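Local coordinates for amide synthase (Vibrio cholerae, PDB 1L5A), which probably forms amide bonds as a condensation enzyme of nonribosomal peptide synthesis, working in the assembly of the siderophore vibriobactin, at residues A54-S57 and E61-W64; Q10-Y15 and S97-D102; H221-L226 and D236-L241; Y213-Q218 and R399-L404. One frame throughout, in Å; residues are numbered along the deposited sequence.

Contact 1. Residues A54-S57 and E61-W64; sequences ARFS and ELYW
Arg55 and Tyr63 form the hydrogen-bonded pair of a short antiparallel beta hairpin. Arg55 N donates to Tyr63 O over 3.0 Å, with a bend at the hydrogen (138°). Tyr63 N returns a straighter bond (167°) to Arg55 O, 2.9 Å long. Their side chains lie on the same face of the hairpin. Arg55 CB sits 3.8 Å from the centroid of the Tyr63 ring, over its face, as a CH-pi contact. The ring can lie across the partner strand because Tyr63 CG is placed between the backbone N and the carbonyl carbon (chi1 69°). The guanidinium of Arg55 leads away from the pair. The opposite face is apolar: Phe56 CE2 meets Leu62 CD1 at 3.9 Å, and Ala54 CB approaches Trp64 CZ3. Next to the turn, Ser57 N donates to Glu61 O (2.8 Å), and Glu61 N donates to Ser57 OG (3.0 Å). Ser57 OG also bonds Gln59 N inside the turn. Further out, Tyr63 OH is bonded to Asp102 OD1, and Phe56 packs on Ile127 of the family's HHxxxDG motif. The backbone bonds set the register; Arg55 CB over one face and the hydroxyl bond to Asp102 place the Tyr63 ring.

Contact 2. Residues Q10-Y15 and S97-D102; sequences QRHLAY and SSTLID
His12 and Leu100 carry this contact, a helix-against-loop packing in the condensation domain. His12 belongs to helix 6-14 near the start of the chain. Leu100 lies in the loop between helix 82-94 and strand 107-114. The imidazole leaves its helix with CG anti to the backbone N (chi1 177°), which brings the ring across to the loop. Leu100 CB then sits over one ring face, 3.6 Å from the centroid of the His12 ring and 19° off the ring normal, a CH-pi contact. The two side chains run antiparallel. Leu100 CB lies by the outer nitrogen, with His12 NE2 3.4 Å from it, while Leu100 CD1 reaches back to the root of the imidazole. Both residues are buried. Trp9, on the same helix as His12, and Ile105 also pack on Leu100, so the leucine is wedged among apolar and aromatic groups. The loop backbone also reaches the imidazole, with Thr99 C 3.7 Å from His12 CE1. Ser98 O approaches the ring at its edge, near its plane, 3.5 Å from His12 CE1.

Contact 3. Residues H221-L226 and D236-L241; sequences HLLLKL and DALVAL
Leu223 overlaps Leu238 and reaches on to Ala237 and Leu241. It is one leucine from helix 217-229 set against three residues of the next helix, 234-249. The motif is a pair of consecutive helices packed almost perpendicular, within a condensation domain of the CoA-dependent acyltransferase clan. The short segments run at 99° to each other, and their axes come within 10.2 Å. Such spacing is bridged by side chains alone, and all four touching residues are buried and apolar. The first torsion of Leu223 turns CG roughly opposite the backbone N (chi1 -152°). This carries the two methyl groups from the flank of their helix toward the other one. Leu238 also starts from the flank of its helix, and its side chain meets Leu223 at about a right angle. Leu238 CD2 lies against the fork of Leu223, 3.6 Å from Leu223 CG and 3.7 Å from Leu223 CD1. The CA-CB bonds of Ala237 and Leu241, one turn apart, point toward the first helix. Around the pair, Pro370 packs on Leu223 and Ile232 packs on Ala237. Helix 291-307 covers another side of helix 234-249, through contacts with Val239 and Ala240. The branch that does most of the touching is Leu223 CD2: it lies 3.5 Å from Leu238 CD2, 4.1 Å from Ala237 CB and 4.3 Å from Leu241 CD1.

Contact 4. Residues Y213-Q218 and R399-L404; sequences YTLNSQ and RFFEQL
Leu215 lays one methyl over the ring of Phe401, where the turn from strand 208-214 to helix 217-229 packs on helix 387-409. Strand 208-214 is an outer strand of a four-stranded mixed sheet. It lies beside strand 374-381, and helix 387-409 packs against this part of the sheet. Leu215 CG lies beside its backbone N (chi1 -63°), which brings CD2 over the Phe401 ring. Both residues aim at the partner segment, and their side chains cross at a slant. Leu215 CD2 is the branch that touches. It lies 3.9 Å from the centroid of the Phe401 ring, over the face, as a CH-pi contact, and is shifted toward the CD1 side. Leu374 and Leu376 of strand 374-381 pack on Leu215 and Phe401 respectively, and Phe397 meets the Phe401 ring with nearly parallel planes. Tyr213 makes a second, looser approach on the more exposed side, where Glu402 is solvent-accessible. Its CG is anti to the backbone N (chi1 168°), which sends the phenol toward the helix. Glu402 comes from the flank of its helix, extended beyond CG, and its carboxylate plane is turned well away from that of the phenol. Tyr213 OH is 3.8 Å from Glu402 OE2, a long separation that is not a hydrogen bond. The nearest approach of the apolar pair is 3.5 Å, from Leu215 CD2 to Phe401 CD1.

How the contacts relate
The four contacts form two clusters on opposite sides of the chain's centre. Contacts 1 and 2 have centres 13 Å apart, and contact 1 is bonded to loop 97-102 of contact 2. Phe56 O lies 2.7 Å from Asp102 N, a probable hydrogen bond that adds to the tyrosine bond to the same aspartate. The hairpin is thereby tied to the loop that packs on helix 6-14. Contacts 3 and 4 have centres 12 Å apart and share helix 217-229. Leu404 joins them: its CD2 meets Leu222 CD2 at 3.5 Å, and its CD1 meets Leu241 CD2. The clusters do not touch; contacts 2 and 3 approach to about 22 Å between nearest atoms. Ile127, on which Phe56 of contact 1 packs, is a variable position of the HHxxxDG motif.

Contact 1. Residues A54-S57 and E61-W64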
loop_
_atom_site.group_PDB
_atom_site.type_symbol
_atom_site.label_atom_id
_atom_site.label_comp_id
_atom_site.label_asym_id
_atom_site.label_seq_id
_atom_site.Cartn_x
_atom_site.Cartn_y
_atom_site.Cartn_z
ATOM N N ALA A 54 30.549 4.267 5.288
ATOM C CA ALA A 54 30.544 2.901 5.762
ATOM C C ALA A 54 31.951 2.320 5.823
ATOM O O ALA A 54 32.816 2.669 5.023
ATOM C CB ALA A 54 29.692 2.046 4.845
ATOM N N ARG A 55 32.156 1.431 6.789
ATOM C CA ARG A 55 33.416 0.728 6.983
ATOM C C ARG A 55 33.093 -0.655 7.541
ATOM O O ARG A 55 32.068 -0.843 8.214
ATOM C CB ARG A 55 34.337 1.503 7.938
ATOM C CG ARG A 55 34.805 2.799 7.325
ATOM C CD ARG A 55 36.066 3.304 7.933
ATOM N NE ARG A 55 36.563 4.477 7.216
ATOM C CZ ARG A 55 37.677 5.120 7.548
ATOM N NH1 ARG A 55 38.407 4.693 8.584
ATOM N NH2 ARG A 55 38.048 6.201 6.864
ATOM N N PHE A 56 33.952 -1.631 7.250
ATOM C CA PHE A 56 33.699 -2.983 7.730
ATOM C C PHE A 56 34.775 -3.524 8.651
ATOM O O PHE A 56 35.966 -3.282 8.443
ATOM C CB PHE A 56 33.528 -3.928 6.543
ATOM C CG PHE A 56 32.398 -3.556 5.635
ATOM C CD1 PHE A 56 32.588 -2.650 4.608
ATOM C CD2 PHE A 56 31.128 -4.081 5.837
ATOM C CE1 PHE A 56 31.534 -2.269 3.798
ATOM C CE2 PHE A 56 30.067 -3.708 5.028
ATOM C CZ PHE A 56 30.267 -2.802 4.010
ATOM N N SER A 57 34.350 -4.260 9.676
ATOM C CA SER A 57 35.288 -4.878 10.615
ATOM C C SER A 57 35.806 -6.139 9.939
ATOM O O SER A 57 35.300 -6.541 8.888
ATOM C CB SER A 57 34.587 -5.288 11.908
ATOM O OG SER A 57 33.955 -6.544 11.749
ATOM N N GLU A 61 31.356 -6.695 10.250
ATOM C CA GLU A 61 30.428 -5.799 10.938
ATOM C C GLU A 61 30.539 -4.409 10.332
ATOM O O GLU A 61 31.627 -3.827 10.290
ATOM C CB GLU A 61 30.726 -5.702 12.433
ATOM C CG GLU A 61 30.138 -4.436 13.044
ATOM C CD GLU A 61 29.943 -4.525 14.540
ATOM O OE1 GLU A 61 29.044 -5.275 14.994
ATOM O OE2 GLU A 61 30.691 -3.839 15.263
ATOM N N LEU A 62 29.414 -3.891 9.851
ATOM C CA LEU A 62 29.386 -2.577 9.252
ATOM C C LEU A 62 29.227 -1.569 10.379
ATOM O O LEU A 62 28.389 -1.733 11.269
ATOM C CB LEU A 62 28.228 -2.487 8.268
ATOM C CG LEU A 62 28.027 -1.202 7.463
ATOM C CD1 LEU A 62 27.103 -1.472 6.282
ATOM C CD2 LEU A 62 27.444 -0.126 8.346
ATOM N N TYR A 63 30.069 -0.546 10.359
ATOM C CA TYR A 63 30.030 0.512 11.365
ATOM C C TYR A 63 30.287 1.842 10.620
ATOM O O TYR A 63 30.750 1.834 9.457
ATOM C CB TYR A 63 31.075 0.229 12.459
ATOM C CG TYR A 63 32.504 0.368 12.019
ATOM C CD1 TYR A 63 33.172 1.580 12.145
ATOM C CD2 TYR A 63 33.193 -0.709 11.460
ATOM C CE1 TYR A 63 34.508 1.723 11.727
ATOM C CE2 TYR A 63 34.523 -0.581 11.035
ATOM C CZ TYR A 63 35.175 0.642 11.173
ATOM O OH TYR A 63 36.479 0.794 10.753
ATOM N N TRP A 64 30.002 2.972 11.275
ATOM C CA TRP A 64 30.131 4.275 10.621
ATOM C C TRP A 64 31.242 5.264 10.990
ATOM O O TRP A 64 31.388 5.679 12.141
ATOM C CB TRP A 64 28.796 5.012 10.737
ATOM C CG TRP A 64 27.643 4.119 10.490
ATOM C CD1 TRP A 64 27.026 3.314 11.403
ATOM C CD2 TRP A 64 27.012 3.858 9.229
ATOM N NE1 TRP A 64 26.053 2.564 10.786
ATOM C CE2 TRP A 64 26.021 2.878 9.453
ATOM C CE3 TRP A 64 27.189 4.353 7.934
ATOM C CZ2 TRP A 64 25.206 2.380 8.425
ATOM C CZ3 TRP A 64 26.380 3.856 6.907
ATOM C CH2 TRP A 64 25.399 2.877 7.165
#

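Contact 2. Residues Q10-Y15 and S97-D102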
loop_
_atom_site.group_PDB
_atom_site.type_symbol
_atom_site.label_atom_id
_atom_site.label_comp_id
_atom_site.label_asym_id
_atom_site.label_seq_id
_atom_site.Cartn_x
_atom_site.Cartn_y
_atom_site.Cartn_z
ATOM N N GLN A 10 31.812 -11.487 0.600
ATOM C CA GLN A 10 32.450 -12.786 0.499
ATOM C C GLN A 10 33.461 -12.808 -0.647
ATOM O O GLN A 10 34.605 -13.237 -0.453
ATOM C CB GLN A 10 31.389 -13.871 0.343
ATOM C CG GLN A 10 30.811 -14.291 1.677
ATOM C CD GLN A 10 29.307 -14.490 1.633
ATOM O OE1 GLN A 10 28.654 -14.506 2.684
ATOM N NE2 GLN A 10 28.743 -14.648 0.420
ATOM N N ARG A 11 33.066 -12.329 -1.826
ATOM C CA ARG A 11 34.004 -12.287 -2.948
ATOM C C ARG A 11 35.318 -11.626 -2.484
ATOM O O ARG A 11 36.415 -12.050 -2.857
ATOM C CB ARG A 11 33.412 -11.499 -4.119
ATOM C CG ARG A 11 32.551 -12.325 -5.057
ATOM C CD ARG A 11 31.507 -11.494 -5.806
ATOM N NE ARG A 11 32.050 -10.630 -6.853
ATOM C CZ ARG A 11 32.395 -11.042 -8.068
ATOM N NH1 ARG A 11 32.261 -12.312 -8.406
ATOM N NH2 ARG A 11 32.860 -10.177 -8.955
ATOM N N HIS A 12 35.202 -10.602 -1.647
ATOM C CA HIS A 12 36.373 -9.907 -1.148
ATOM C C HIS A 12 37.216 -10.774 -0.223
ATOM O O HIS A 12 38.443 -10.680 -0.209
ATOM C CB HIS A 12 35.954 -8.656 -0.392
ATOM C CG HIS A 12 37.097 -7.917 0.221
ATOM N ND1 HIS A 12 37.898 -7.059 -0.500
ATOM C CD2 HIS A 12 37.587 -7.923 1.483
ATOM C CE1 HIS A 12 38.832 -6.564 0.294
ATOM N NE2 HIS A 12 38.664 -7.072 1.502
ATOM N N LEU A 13 36.567 -11.604 0.578
ATOM C CA LEU A 13 37.333 -12.444 1.473
ATOM C C LEU A 13 37.973 -13.570 0.687
ATOM O O LEU A 13 38.988 -14.123 1.094
ATOM C CB LEU A 13 36.443 -13.006 2.582
ATOM C CG LEU A 13 36.109 -12.017 3.704
ATOM C CD1 LEU A 13 35.405 -12.772 4.829
ATOM C CD2 LEU A 13 37.390 -11.328 4.232
ATOM N N ALA A 14 37.390 -13.875 -0.463
ATOM C CA ALA A 14 37.879 -14.952 -1.310
ATOM C C ALA A 14 38.987 -14.536 -2.268
ATOM O O ALA A 14 39.712 -15.385 -2.783
ATOM C CB ALA A 14 36.716 -15.547 -2.095
ATOM N N TYR A 15 39.106 -13.242 -2.536
ATOM C CA TYR A 15 40.146 -12.753 -3.439
ATOM C C TYR A 15 40.463 -11.338 -2.997
ATOM O O TYR A 15 40.177 -10.375 -3.717
ATOM C CB TYR A 15 39.659 -12.734 -4.898
ATOM C CG TYR A 15 38.934 -13.984 -5.353
ATOM C CD1 TYR A 15 37.593 -14.199 -5.017
ATOM C CD2 TYR A 15 39.588 -14.960 -6.105
ATOM C CE1 TYR A 15 36.922 -15.355 -5.414
ATOM C CE2 TYR A 15 38.925 -16.127 -6.510
ATOM C CZ TYR A 15 37.594 -16.317 -6.156
ATOM O OH TYR A 15 36.940 -17.474 -6.520
ATOM N N SER A 97 45.251 -1.478 -3.579
ATOM C CA SER A 97 45.026 -2.779 -2.933
ATOM C C SER A 97 43.535 -3.070 -2.723
ATOM O O SER A 97 43.118 -4.234 -2.622
ATOM C CB SER A 97 45.755 -2.825 -1.580
ATOM O OG SER A 97 45.165 -1.936 -0.644
ATOM N N SER A 98 42.751 -1.997 -2.651
ATOM C CA SER A 98 41.312 -2.077 -2.474
ATOM C C SER A 98 40.837 -2.967 -1.328
ATOM O O SER A 98 39.885 -3.739 -1.494
ATOM C CB SER A 98 40.647 -2.518 -3.787
ATOM O OG SER A 98 41.257 -3.672 -4.334
ATOM N N THR A 99 41.493 -2.861 -0.171
ATOM C CA THR A 99 41.092 -3.643 0.996
ATOM C C THR A 99 39.727 -3.116 1.423
ATOM O O THR A 99 39.302 -2.057 0.973
ATOM C CB THR A 99 42.073 -3.470 2.164
ATOM O OG1 THR A 99 43.379 -3.904 1.757
ATOM C CG2 THR A 99 41.606 -4.284 3.378
ATOM N N LEU A 100 39.031 -3.850 2.280
ATOM C CA LEU A 100 37.721 -3.412 2.722
ATOM C C LEU A 100 37.674 -3.235 4.216
ATOM O O LEU A 100 36.872 -2.453 4.720
ATOM C CB LEU A 100 36.644 -4.422 2.313
ATOM C CG LEU A 100 35.978 -4.296 0.945
ATOM C CD1 LEU A 100 34.830 -5.282 0.860
ATOM C CD2 LEU A 100 35.460 -2.893 0.745
ATOM N N ILE A 101 38.519 -3.968 4.932
ATOM C CA ILE A 101 38.522 -3.873 6.385
ATOM C C ILE A 101 39.006 -2.504 6.858
ATOM O O ILE A 101 40.019 -1.992 6.393
ATOM C CB ILE A 101 39.422 -4.964 7.051
ATOM C CG1 ILE A 101 39.088 -6.350 6.502
ATOM C CG2 ILE A 101 39.194 -4.979 8.577
ATOM C CD1 ILE A 101 37.743 -6.872 6.934
ATOM N N ASP A 102 38.247 -1.918 7.772
ATOM C CA ASP A 102 38.576 -0.634 8.362
ATOM C C ASP A 102 39.143 0.435 7.415
ATOM O O ASP A 102 39.912 1.290 7.846
ATOM C CB ASP A 102 39.545 -0.879 9.518
ATOM C CG ASP A 102 39.025 -1.928 10.492
ATOM O OD1 ASP A 102 37.949 -1.725 11.108
ATOM O OD2 ASP A 102 39.695 -2.972 10.632
#

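Contact 3. Residues H221-L226 and D236-L241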
loop_
_atom_site.group_PDB
_atom_site.type_symbol
_atom_site.label_atom_id
_atom_site.label_comp_id
_atom_site.label_asym_id
_atom_site.label_seq_id
_atom_site.Cartn_x
_atom_site.Cartn_y
_atom_site.Cartn_z
ATOM N N HIS A 221 12.730 5.608 -33.726
ATOM C CA HIS A 221 11.373 6.131 -33.838
ATOM C C HIS A 221 10.409 4.951 -33.713
ATOM O O HIS A 221 9.418 5.023 -32.982
ATOM C CB HIS A 221 11.181 6.846 -35.175
ATOM N N LEU A 222 10.713 3.858 -34.413
ATOM C CA LEU A 222 9.877 2.654 -34.370
ATOM C C LEU A 222 9.825 2.079 -32.956
ATOM O O LEU A 222 8.766 1.653 -32.477
ATOM C CB LEU A 222 10.430 1.597 -35.331
ATOM C CG LEU A 222 9.791 0.205 -35.267
ATOM C CD1 LEU A 222 8.306 0.276 -35.575
ATOM C CD2 LEU A 222 10.488 -0.705 -36.265
ATOM N N LEU A 223 10.985 2.075 -32.301
ATOM C CA LEU A 223 11.133 1.567 -30.940
ATOM C C LEU A 223 10.136 2.298 -30.051
ATOM O O LEU A 223 9.409 1.679 -29.263
ATOM C CB LEU A 223 12.550 1.835 -30.431
ATOM C CG LEU A 223 13.196 0.932 -29.376
ATOM C CD1 LEU A 223 14.006 1.831 -28.454
ATOM C CD2 LEU A 223 12.172 0.122 -28.585
ATOM N N LEU A 224 10.112 3.625 -30.181
ATOM C CA LEU A 224 9.195 4.432 -29.392
ATOM C C LEU A 224 7.771 4.033 -29.735
ATOM O O LEU A 224 7.034 3.594 -28.851
ATOM C CB LEU A 224 9.419 5.919 -29.658
ATOM C CG LEU A 224 10.693 6.473 -29.010
ATOM C CD1 LEU A 224 11.032 7.849 -29.571
ATOM C CD2 LEU A 224 10.488 6.537 -27.505
ATOM N N LYS A 225 7.386 4.156 -31.007
ATOM C CA LYS A 225 6.029 3.784 -31.406
ATOM C C LYS A 225 5.668 2.448 -30.783
ATOM O O LYS A 225 4.694 2.344 -30.036
ATOM C CB LYS A 225 5.893 3.687 -32.926
ATOM C CG LYS A 225 5.572 5.006 -33.623
ATOM C CD LYS A 225 6.714 6.000 -33.490
ATOM C CE LYS A 225 6.496 7.235 -34.352
ATOM N NZ LYS A 225 7.670 8.158 -34.291
ATOM N N LEU A 226 6.468 1.431 -31.078
ATOM C CA LEU A 226 6.228 0.101 -30.539
ATOM C C LEU A 226 5.970 0.141 -29.039
ATOM O O LEU A 226 5.057 -0.518 -28.542
ATOM C CB LEU A 226 7.424 -0.794 -30.835
ATOM C CG LEU A 226 7.466 -1.305 -32.266
ATOM C CD1 LEU A 226 8.872 -1.708 -32.650
ATOM C CD2 LEU A 226 6.508 -2.479 -32.373
ATOM N N ASP A 236 11.710 -1.333 -21.193
ATOM C CA ASP A 236 10.985 -2.594 -21.057
ATOM C C ASP A 236 10.712 -3.200 -22.430
ATOM O O ASP A 236 10.631 -4.425 -22.568
ATOM C CB ASP A 236 9.637 -2.383 -20.358
ATOM C CG ASP A 236 9.731 -2.455 -18.846
ATOM O OD1 ASP A 236 10.822 -2.768 -18.315
ATOM O OD2 ASP A 236 8.692 -2.210 -18.188
ATOM N N ALA A 237 10.554 -2.337 -23.434
ATOM C CA ALA A 237 10.276 -2.789 -24.795
ATOM C C ALA A 237 11.486 -3.515 -25.374
ATOM O O ALA A 237 11.335 -4.561 -26.010
ATOM C CB ALA A 237 9.902 -1.604 -25.688
ATOM N N LEU A 238 12.676 -2.949 -25.159
ATOM C CA LEU A 238 13.905 -3.551 -25.649
ATOM C C LEU A 238 14.122 -4.898 -24.963
ATOM O O LEU A 238 14.647 -5.829 -25.571
ATOM C CB LEU A 238 15.113 -2.640 -25.379
ATOM C CG LEU A 238 15.209 -1.327 -26.158
ATOM C CD1 LEU A 238 16.542 -0.665 -25.878
ATOM C CD2 LEU A 238 15.079 -1.591 -27.649
ATOM N N VAL A 239 13.715 -5.002 -23.700
ATOM C CA VAL A 239 13.888 -6.253 -22.973
ATOM C C VAL A 239 13.038 -7.322 -23.626
ATOM O O VAL A 239 13.460 -8.475 -23.745
ATOM C CB VAL A 239 13.493 -6.109 -21.491
ATOM C CG1 VAL A 239 13.468 -7.476 -20.806
ATOM C CG2 VAL A 239 14.500 -5.200 -20.786
ATOM N N ALA A 240 11.841 -6.920 -24.061
ATOM C CA ALA A 240 10.903 -7.819 -24.727
ATOM C C ALA A 240 11.485 -8.200 -26.078
ATOM O O ALA A 240 11.602 -9.387 -26.389
ATOM C CB ALA A 240 9.547 -7.128 -24.906
ATOM N N LEU A 241 11.853 -7.190 -26.871
ATOM C CA LEU A 241 12.460 -7.405 -28.184
ATOM C C LEU A 241 13.703 -8.276 -28.055
ATOM O O LEU A 241 13.917 -9.183 -28.845
ATOM C CB LEU A 241 12.851 -6.077 -28.840
ATOM C CG LEU A 241 11.722 -5.276 -29.492
ATOM C CD1 LEU A 241 12.265 -3.944 -29.981
ATOM C CD2 LEU A 241 11.119 -6.076 -30.655
#

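Contact 4. Residues Y213-Q218 and R399-L404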
loop_
_atom_site.group_PDB
_atom_site.type_symbol
_atom_site.label_atom_id
_atom_site.label_comp_id
_atom_site.label_asym_id
_atom_site.label_seq_id
_atom_site.Cartn_x
_atom_site.Cartn_y
_atom_site.Cartn_z
ATOM N N TYR A 213 27.324 -1.506 -31.506
ATOM C CA TYR A 213 26.582 -1.260 -32.729
ATOM C C TYR A 213 25.572 -0.153 -32.464
ATOM O O TYR A 213 24.733 -0.268 -31.573
ATOM C CB TYR A 213 25.863 -2.524 -33.185
ATOM C CG TYR A 213 24.834 -2.284 -34.277
ATOM C CD1 TYR A 213 25.196 -1.717 -35.503
ATOM C CD2 TYR A 213 23.500 -2.648 -34.094
ATOM C CE1 TYR A 213 24.250 -1.524 -36.518
ATOM C CE2 TYR A 213 22.550 -2.460 -35.098
ATOM C CZ TYR A 213 22.929 -1.901 -36.304
ATOM O OH TYR A 213 21.983 -1.734 -37.293
ATOM N N THR A 214 25.666 0.926 -33.233
ATOM C CA THR A 214 24.756 2.051 -33.067
ATOM C C THR A 214 23.485 1.811 -33.863
ATOM O O THR A 214 23.524 1.592 -35.077
ATOM C CB THR A 214 25.395 3.377 -33.534
ATOM O OG1 THR A 214 26.549 3.666 -32.729
ATOM C CG2 THR A 214 24.402 4.516 -33.404
ATOM N N LEU A 215 22.357 1.846 -33.161
ATOM C CA LEU A 215 21.064 1.631 -33.785
ATOM C C LEU A 215 20.687 2.784 -34.692
ATOM O O LEU A 215 20.869 3.955 -34.354
ATOM C CB LEU A 215 19.987 1.446 -32.719
ATOM C CG LEU A 215 20.205 0.216 -31.840
ATOM C CD1 LEU A 215 19.207 0.222 -30.708
ATOM C CD2 LEU A 215 20.062 -1.049 -32.676
ATOM N N ASN A 216 20.168 2.431 -35.858
ATOM C CA ASN A 216 19.734 3.404 -36.834
ATOM C C ASN A 216 18.608 4.253 -36.237
ATOM O O ASN A 216 17.742 3.745 -35.517
ATOM C CB ASN A 216 19.275 2.660 -38.085
ATOM C CG ASN A 216 18.509 3.531 -39.033
ATOM O OD1 ASN A 216 17.284 3.604 -38.969
ATOM N ND2 ASN A 216 19.224 4.214 -39.920
ATOM N N SER A 217 18.625 5.549 -36.524
ATOM C CA SER A 217 17.602 6.450 -35.998
ATOM C C SER A 217 16.177 6.020 -36.331
ATOM O O SER A 217 15.282 6.115 -35.488
ATOM C CB SER A 217 17.838 7.860 -36.512
ATOM O OG SER A 217 19.096 8.318 -36.066
ATOM N N GLN A 218 15.968 5.546 -37.555
ATOM C CA GLN A 218 14.638 5.115 -37.967
ATOM C C GLN A 218 14.133 4.027 -37.026
ATOM O O GLN A 218 12.927 3.939 -36.758
ATOM C CB GLN A 218 14.657 4.615 -39.424
ATOM N N ARG A 399 21.567 -7.440 -36.996
ATOM C CA ARG A 399 20.760 -7.797 -38.153
ATOM C C ARG A 399 19.297 -7.840 -37.713
ATOM O O ARG A 399 18.405 -7.358 -38.428
ATOM C CB ARG A 399 21.203 -9.163 -38.713
ATOM N N PHE A 400 19.066 -8.402 -36.526
ATOM C CA PHE A 400 17.719 -8.502 -35.968
ATOM C C PHE A 400 17.011 -7.155 -36.030
ATOM O O PHE A 400 15.833 -7.088 -36.373
ATOM C CB PHE A 400 17.767 -8.971 -34.513
ATOM C CG PHE A 400 16.421 -9.006 -33.839
ATOM C CD1 PHE A 400 15.606 -10.129 -33.937
ATOM C CD2 PHE A 400 15.954 -7.897 -33.123
ATOM C CE1 PHE A 400 14.343 -10.154 -33.336
ATOM C CE2 PHE A 400 14.698 -7.908 -32.521
ATOM C CZ PHE A 400 13.888 -9.042 -32.629
ATOM N N PHE A 401 17.729 -6.087 -35.694
ATOM C CA PHE A 401 17.142 -4.757 -35.717
ATOM C C PHE A 401 16.965 -4.259 -37.145
ATOM O O PHE A 401 16.024 -3.521 -37.445
ATOM C CB PHE A 401 18.000 -3.769 -34.910
ATOM C CG PHE A 401 17.899 -3.961 -33.425
ATOM C CD1 PHE A 401 19.002 -4.370 -32.686
ATOM C CD2 PHE A 401 16.684 -3.775 -32.771
ATOM C CE1 PHE A 401 18.899 -4.599 -31.312
ATOM C CE2 PHE A 401 16.568 -4.000 -31.399
ATOM C CZ PHE A 401 17.676 -4.414 -30.667
ATOM N N GLU A 402 17.871 -4.668 -38.029
ATOM C CA GLU A 402 17.791 -4.270 -39.428
ATOM C C GLU A 402 16.521 -4.848 -40.049
ATOM O O GLU A 402 15.857 -4.187 -40.851
ATOM C CB GLU A 402 19.023 -4.762 -40.182
ATOM C CG GLU A 402 20.237 -3.862 -40.040
ATOM C CD GLU A 402 21.502 -4.519 -40.561
ATOM O OE1 GLU A 402 21.391 -5.393 -41.450
ATOM O OE2 GLU A 402 22.603 -4.159 -40.089
ATOM N N GLN A 403 16.188 -6.080 -39.666
ATOM C CA GLN A 403 14.990 -6.752 -40.159
ATOM C C GLN A 403 13.731 -6.059 -39.682
ATOM O O GLN A 403 12.911 -5.635 -40.482
ATOM C CB GLN A 403 14.928 -8.192 -39.667
ATOM C CG GLN A 403 15.619 -9.213 -40.534
ATOM C CD GLN A 403 15.398 -10.615 -40.004
ATOM O OE1 GLN A 403 14.281 -10.967 -39.612
ATOM N NE2 GLN A 403 16.455 -11.427 -39.995
ATOM N N LEU A 404 13.579 -5.973 -38.364
ATOM C CA LEU A 404 12.416 -5.343 -37.755
ATOM C C LEU A 404 12.123 -4.041 -38.478
ATOM O O LEU A 404 10.976 -3.770 -38.832
ATOM C CB LEU A 404 12.674 -5.054 -36.271
ATOM C CG LEU A 404 11.492 -5.072 -35.287
ATOM C CD1 LEU A 404 11.978 -4.576 -33.944
ATOM C CD2 LEU A 404 10.354 -4.204 -35.765
#